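Local coordinates for AB hydrolase-1 domain-containing protein (Thermoplasma acidophilum DSM 1728, PDB 3BDI), which is of unknown function but is predicted to be a hydrolase of the alpha/beta hydrolase superfamily, ABHD14 family, at residues Arg15-Lys20 and Phe67-Ser72; Leu32-Ser37 and Ala61-Gly66. One frame throughout, in Å; residues are numbered along the deposited sequence.

Overall arrangement
Both contacts lie on the same side of the chain's centre, along the 14-21/57-62/28-33 part of the central sheet of an alpha/beta hydrolase fold, their centres about 8 Å apart. Contact 2 joins the ends of the parallel strands 28-33 and 57-62; contact 1 ties the loop that follows strand 57-62 back onto its other neighbour, strand 14-21. D63 connects them: its O lies 2.7 Å from S70 OG and its OD2 2.8 Å from R69 N, both probable hydrogen bonds. Along the chain, contact 2 is nested within the loop that contact 1 closes. F33 of contact 2 touches the probable nucleophile elbow, and the H34 side chain lies about 8 Å from a bound di(hydroxyethyl)ether.

Contact 1. Residues Arg15-Lys20 and Phe67-Ser72; sequences RVFQRK and FGRSAS
The F17 ring carries the side chain of R69 on one face, with CD of R69 3.6 Å from the ring centroid and almost straight above it, a CH-pi contact. The contact fastens a loop of the alpha/beta hydrolase fold to strand 14-21 of its central sheet, and the loop approaches through a type II' beta turn from F67 to S70, whose second position, with positive phi, suits G68. The arginine chain is extended from CG to NE and runs alongside the phenylalanine, pointing the same way, so its aliphatic part covers the ring while the charged end goes beyond. The guanidinium plane is turned 41° from the ring, and R69 CZ is 5.4 Å from the ring centroid, at most a weak cation-pi attraction. F17 is turned toward the loop with CG anti to the backbone N (chi1 177°), which sets its ring beneath R69; F8 of the edge strand 5-11 also meets this ring. A long arginine suits the exposed turn because its methylenes can cover an aromatic ring while its polar end stays near the surface.

Beside this stack, S70 serves as a small polar link. Its OG accepts the N-H of F17 at 3.0 Å and also hydrogen-bonds D63 O, so a buried hydroxyl joins the strand to the loop. Farther along, A71 N donates to R15 O, with an N-H...O angle of 175°; the small A71 methyl fits close to the strand backbone. The same carbonyl receives a CA-H...O contact from S70. Water 1 completes the join: it donates to R15 O and to R69 O, and accepts from R15 NH1 at 3.0 Å.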
loop_
_atom_site.group_PDB
_atom_site.type_symbol
_atom_site.label_atom_id
_atom_site.label_comp_id
_atom_site.label_asym_id
_atom_site.label_seq_id
_atom_site.Cartn_x
_atom_site.Cartn_y
_atom_site.Cartn_z
ATOM N N ARG A 15 5.236 11.082 -15.554
ATOM C CA ARG A 15 4.468 12.079 -14.832
ATOM C C ARG A 15 3.392 11.457 -13.935
ATOM O O ARG A 15 2.356 11.000 -14.414
ATOM C CB ARG A 15 3.858 13.082 -15.816
ATOM C CG ARG A 15 3.174 14.299 -15.211
ATOM C CD ARG A 15 2.588 15.127 -16.274
ATOM N NE ARG A 15 1.979 16.376 -15.837
ATOM C CZ ARG A 15 0.672 16.574 -15.693
ATOM N NH1 ARG A 15 -0.209 15.626 -15.870
ATOM N NH2 ARG A 15 0.262 17.795 -15.333
ATOM N N VAL A 16 3.655 11.440 -12.637
ATOM C CA VAL A 16 2.862 10.747 -11.645
ATOM C C VAL A 16 2.033 11.749 -10.863
ATOM O O VAL A 16 2.580 12.712 -10.331
ATOM C CB VAL A 16 3.801 9.972 -10.697
ATOM C CG1 VAL A 16 3.035 9.337 -9.549
ATOM C CG2 VAL A 16 4.526 8.913 -11.499
ATOM N N PHE A 17 0.731 11.519 -10.777
ATOM C CA PHE A 17 -0.123 12.261 -9.864
ATOM C C PHE A 17 0.017 11.687 -8.468
ATOM O O PHE A 17 0.018 10.482 -8.276
ATOM C CB PHE A 17 -1.589 12.147 -10.283
ATOM C CG PHE A 17 -2.550 12.825 -9.335
ATOM C CD1 PHE A 17 -2.585 14.199 -9.273
ATOM C CD2 PHE A 17 -3.427 12.099 -8.524
ATOM C CE1 PHE A 17 -3.415 14.836 -8.398
ATOM C CE2 PHE A 17 -4.285 12.720 -7.654
ATOM C CZ PHE A 17 -4.298 14.124 -7.613
ATOM N N GLN A 18 0.141 12.571 -7.478
ATOM C CA GLN A 18 0.096 12.130 -6.090
ATOM C C GLN A 18 -0.629 13.072 -5.189
ATOM O O GLN A 18 -0.746 14.269 -5.459
ATOM C CB GLN A 18 1.522 11.886 -5.528
ATOM C CG GLN A 18 2.339 13.154 -5.307
ATOM C CD GLN A 18 3.710 12.870 -4.668
ATOM O OE1 GLN A 18 4.080 11.724 -4.458
ATOM N NE2 GLN A 18 4.505 13.913 -4.422
ATOM N N ARG A 19 -1.085 12.517 -4.090
ATOM C CA ARG A 19 -1.680 13.245 -2.961
ATOM C C ARG A 19 -0.838 12.998 -1.737
ATOM O O ARG A 19 -0.416 11.880 -1.495
ATOM C CB ARG A 19 -3.093 12.739 -2.724
ATOM C CG ARG A 19 -3.908 12.599 -4.010
ATOM C CD ARG A 19 -5.289 12.091 -3.736
ATOM N NE ARG A 19 -6.165 13.133 -3.197
ATOM C CZ ARG A 19 -7.228 12.881 -2.428
ATOM N NH1 ARG A 19 -7.457 11.652 -1.986
ATOM N NH2 ARG A 19 -8.002 13.892 -2.035
ATOM N N LYS A 20 -0.567 14.063 -0.961
ATOM C CA LYS A 20 0.283 13.871 0.209
ATOM C C LYS A 20 -0.108 14.801 1.331
ATOM O O LYS A 20 -0.621 15.853 1.066
ATOM C CB LYS A 20 1.766 14.056 -0.130
ATOM C CG LYS A 20 2.133 15.470 -0.480
ATOM C CD LYS A 20 3.568 15.571 -0.961
ATOM C CE LYS A 20 3.998 17.020 -1.156
ATOM N NZ LYS A 20 5.327 17.168 -1.860
ATOM N N PHE A 67 -2.742 4.469 -14.623
ATOM C CA PHE A 67 -4.003 4.466 -13.876
ATOM C C PHE A 67 -4.299 5.894 -13.443
ATOM O O PHE A 67 -3.406 6.730 -13.321
ATOM C CB PHE A 67 -3.901 3.582 -12.619
ATOM C CG PHE A 67 -3.788 2.127 -12.938
ATOM C CD1 PHE A 67 -2.571 1.556 -13.325
ATOM C CD2 PHE A 67 -4.908 1.321 -12.885
ATOM C CE1 PHE A 67 -2.489 0.227 -13.605
ATOM C CE2 PHE A 67 -4.801 -0.016 -13.177
ATOM C CZ PHE A 67 -3.607 -0.539 -13.584
ATOM N N GLY A 68 -5.551 6.177 -13.131
ATOM C CA GLY A 68 -5.956 7.470 -12.594
ATOM C C GLY A 68 -5.488 8.614 -13.465
ATOM O O GLY A 68 -5.784 8.657 -14.650
ATOM N N ARG A 69 -4.745 9.529 -12.851
ATOM C CA ARG A 69 -4.244 10.753 -13.496
ATOM C C ARG A 69 -2.773 10.639 -13.933
ATOM O O ARG A 69 -2.228 11.594 -14.451
ATOM C CB ARG A 69 -4.382 11.942 -12.543
ATOM C CG ARG A 69 -5.822 12.341 -12.335
ATOM C CD ARG A 69 -5.895 13.325 -11.148
ATOM N NE ARG A 69 -7.087 14.138 -11.244
ATOM C CZ ARG A 69 -8.291 13.806 -10.774
ATOM N NH1 ARG A 69 -8.517 12.621 -10.223
ATOM N NH2 ARG A 69 -9.303 14.641 -11.003
ATOM N N SER A 70 -2.157 9.471 -13.779
ATOM C CA SER A 70 -0.735 9.304 -14.071
ATOM C C SER A 70 -0.518 8.857 -15.512
ATOM O O SER A 70 -1.282 8.077 -16.089
ATOM C CB SER A 70 -0.100 8.295 -13.117
ATOM O OG SER A 70 -0.035 8.858 -11.814
ATOM N N ALA A 71 0.599 9.273 -16.073
ATOM C CA ALA A 71 0.927 8.881 -17.433
ATOM C C ALA A 71 1.197 7.406 -17.507
ATOM O O ALA A 71 1.661 6.795 -16.516
ATOM C CB ALA A 71 2.170 9.688 -17.897
ATOM N N SER A 72 0.959 6.842 -18.702
ATOM C CA SER A 72 1.478 5.522 -19.002
ATOM C C SER A 72 2.998 5.518 -18.928
ATOM O O SER A 72 3.647 6.548 -19.002
ATOM C CB SER A 72 1.066 5.156 -20.404
ATOM O OG SER A 72 -0.362 5.046 -20.508
HETATM O O HOH W 1 0.223 12.718 -15.520
#

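Contact 2. Residues Leu32-Ser37 and Ala61-Gly66; sequences LFHGYS and APDYPG
H34 and Y64 cross at about a right angle, the imidazole presenting its edge to Y64 N, D63 CA and P62 O, with Y64 CB also close to NE2. They lie just past the ends of strands 28-33 and 57-62, the two parallel strands of a beta-alpha-beta unit in the alpha/beta hydrolase fold. Y64 N donates to H34 NE2 at 2.9 Å in a nearly straight bond (175°), although the amide is tilted 20° from the ring plane. Histidine suits this place because one ring accepts from the loop after strand 57-62 through NE2 and donates within its own loop through ND1, 2.8 Å from G35 O. With CG between the backbone N and the carbonyl carbon (chi1 65°), ND1 reaches that carbonyl while NE2 faces the Y64 amide, and the two bonds restrain the ring's rotation. A leucine here would probably leave the Y64 amide and the G35 carbonyl without these ring partners.

The Y64 ring leads away from H34; P65 CD lies over one of its faces, and its hydroxyl bonds to Y76 O. Deeper in the sheet, F33 meets P62 obliquely, its CE1 3.7 Å from P62 CG. Both are apolar and suit this buried layer against helix 83-96, where F33 meets I90 and P62 meets Y93. The short methyl of A61 lies 4.1 Å from L32 CB, and W43 packs against both residues. Where the strands part, water 3 donates to P62 O and takes a weak bond from H34 N, while water 2 bridges the backbones, donating to P62 O and, at 2.7 Å, to L32 O.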
loop_
_atom_site.group_PDB
_atom_site.type_symbol
_atom_site.label_atom_id
_atom_site.label_comp_id
_atom_site.label_asym_id
_atom_site.label_seq_id
_atom_site.Cartn_x
_atom_site.Cartn_y
_atom_site.Cartn_z
ATOM N N LEU A 32 0.707 4.751 0.170
ATOM C CA LEU A 32 -0.499 4.001 -0.119
ATOM C C LEU A 32 -0.615 3.729 -1.598
ATOM O O LEU A 32 -0.531 4.662 -2.391
ATOM C CB LEU A 32 -1.746 4.768 0.310
ATOM C CG LEU A 32 -1.723 5.516 1.634
ATOM C CD1 LEU A 32 -3.041 6.251 1.897
ATOM C CD2 LEU A 32 -1.381 4.662 2.808
ATOM N N PHE A 33 -0.854 2.471 -1.955
ATOM C CA PHE A 33 -0.889 2.010 -3.377
ATOM C C PHE A 33 -2.212 1.317 -3.646
ATOM O O PHE A 33 -2.570 0.343 -3.018
ATOM C CB PHE A 33 0.342 1.139 -3.687
ATOM C CG PHE A 33 1.622 1.845 -3.402
ATOM C CD1 PHE A 33 2.165 2.719 -4.311
ATOM C CD2 PHE A 33 2.242 1.706 -2.167
ATOM C CE1 PHE A 33 3.315 3.430 -4.013
ATOM C CE2 PHE A 33 3.375 2.412 -1.885
ATOM C CZ PHE A 33 3.917 3.260 -2.793
ATOM N N HIS A 34 -2.956 1.878 -4.604
ATOM C CA HIS A 34 -4.319 1.487 -4.893
ATOM C C HIS A 34 -4.443 0.171 -5.697
ATOM O O HIS A 34 -3.508 -0.331 -6.320
ATOM C CB HIS A 34 -5.018 2.656 -5.590
ATOM C CG HIS A 34 -4.443 2.975 -6.916
ATOM N ND1 HIS A 34 -4.674 2.191 -8.031
ATOM C CD2 HIS A 34 -3.621 3.974 -7.297
ATOM C CE1 HIS A 34 -3.979 2.704 -9.037
ATOM N NE2 HIS A 34 -3.327 3.780 -8.619
ATOM N N GLY A 35 -5.678 -0.316 -5.726
ATOM C CA GLY A 35 -6.087 -1.447 -6.546
ATOM C C GLY A 35 -6.418 -1.063 -7.964
ATOM O O GLY A 35 -6.504 0.123 -8.305
ATOM N N TYR A 36 -6.602 -2.071 -8.788
ATOM C CA TYR A 36 -6.860 -1.916 -10.210
ATOM C C TYR A 36 -8.043 -0.949 -10.479
ATOM O O TYR A 36 -8.018 -0.180 -11.454
ATOM C CB TYR A 36 -7.159 -3.279 -10.852
ATOM C CG TYR A 36 -7.381 -3.248 -12.330
ATOM C CD1 TYR A 36 -6.320 -3.330 -13.194
ATOM C CD2 TYR A 36 -8.651 -3.116 -12.839
ATOM C CE1 TYR A 36 -6.536 -3.286 -14.592
ATOM C CE2 TYR A 36 -8.881 -3.100 -14.200
ATOM C CZ TYR A 36 -7.824 -3.185 -15.045
ATOM O OH TYR A 36 -8.122 -3.159 -16.416
ATOM N N SER A 37 -9.085 -0.998 -9.625
ATOM C CA SER A 37 -10.343 -0.353 -9.900
ATOM C C SER A 37 -10.459 1.020 -9.283
ATOM O O SER A 37 -11.474 1.684 -9.512
ATOM C CB SER A 37 -11.512 -1.206 -9.409
ATOM O OG SER A 37 -11.540 -2.449 -10.114
ATOM N N ALA A 61 0.362 9.179 -1.527
ATOM C CA ALA A 61 -0.459 8.234 -2.297
ATOM C C ALA A 61 -0.440 8.618 -3.780
ATOM O O ALA A 61 -1.032 9.637 -4.140
ATOM C CB ALA A 61 -1.902 8.246 -1.795
ATOM N N PRO A 62 0.247 7.862 -4.633
ATOM C CA PRO A 62 0.229 8.126 -6.084
ATOM C C PRO A 62 -0.831 7.338 -6.829
ATOM O O PRO A 62 -1.308 6.300 -6.356
ATOM C CB PRO A 62 1.595 7.636 -6.520
ATOM C CG PRO A 62 1.872 6.482 -5.615
ATOM C CD PRO A 62 1.152 6.752 -4.288
ATOM N N ASP A 63 -1.165 7.824 -8.023
ATOM C CA ASP A 63 -1.838 6.991 -9.036
ATOM C C ASP A 63 -0.733 6.210 -9.739
ATOM O O ASP A 63 0.277 6.801 -10.172
ATOM C CB ASP A 63 -2.640 7.801 -10.014
ATOM C CG ASP A 63 -3.869 8.440 -9.396
ATOM O OD1 ASP A 63 -4.214 8.139 -8.246
ATOM O OD2 ASP A 63 -4.492 9.273 -10.104
ATOM N N TYR A 64 -0.869 4.892 -9.789
ATOM C CA TYR A 64 0.130 4.036 -10.427
ATOM C C TYR A 64 0.216 4.444 -11.903
ATOM O O TYR A 64 -0.799 4.698 -12.514
ATOM C CB TYR A 64 -0.217 2.543 -10.273
ATOM C CG TYR A 64 1.008 1.676 -10.594
ATOM C CD1 TYR A 64 2.025 1.516 -9.672
ATOM C CD2 TYR A 64 1.209 1.229 -11.872
ATOM C CE1 TYR A 64 3.174 0.900 -9.996
ATOM C CE2 TYR A 64 2.390 0.593 -12.214
ATOM C CZ TYR A 64 3.346 0.394 -11.266
ATOM O OH TYR A 64 4.537 -0.178 -11.544
ATOM N N PRO A 65 1.426 4.477 -12.496
ATOM C CA PRO A 65 1.507 4.745 -13.943
ATOM C C PRO A 65 0.529 3.928 -14.776
ATOM O O PRO A 65 0.455 2.726 -14.609
ATOM C CB PRO A 65 2.983 4.429 -14.264
ATOM C CG PRO A 65 3.700 4.801 -12.971
ATOM C CD PRO A 65 2.780 4.347 -11.882
ATOM N N GLY A 66 -0.206 4.595 -15.657
ATOM C CA GLY A 66 -1.211 3.935 -16.434
ATOM C C GLY A 66 -2.586 3.928 -15.834
ATOM O O GLY A 66 -3.542 3.506 -16.519
HETATM O O HOH W 2 -2.562 5.414 -4.026
HETATM O O HOH W 3 -0.494 3.407 -6.375
#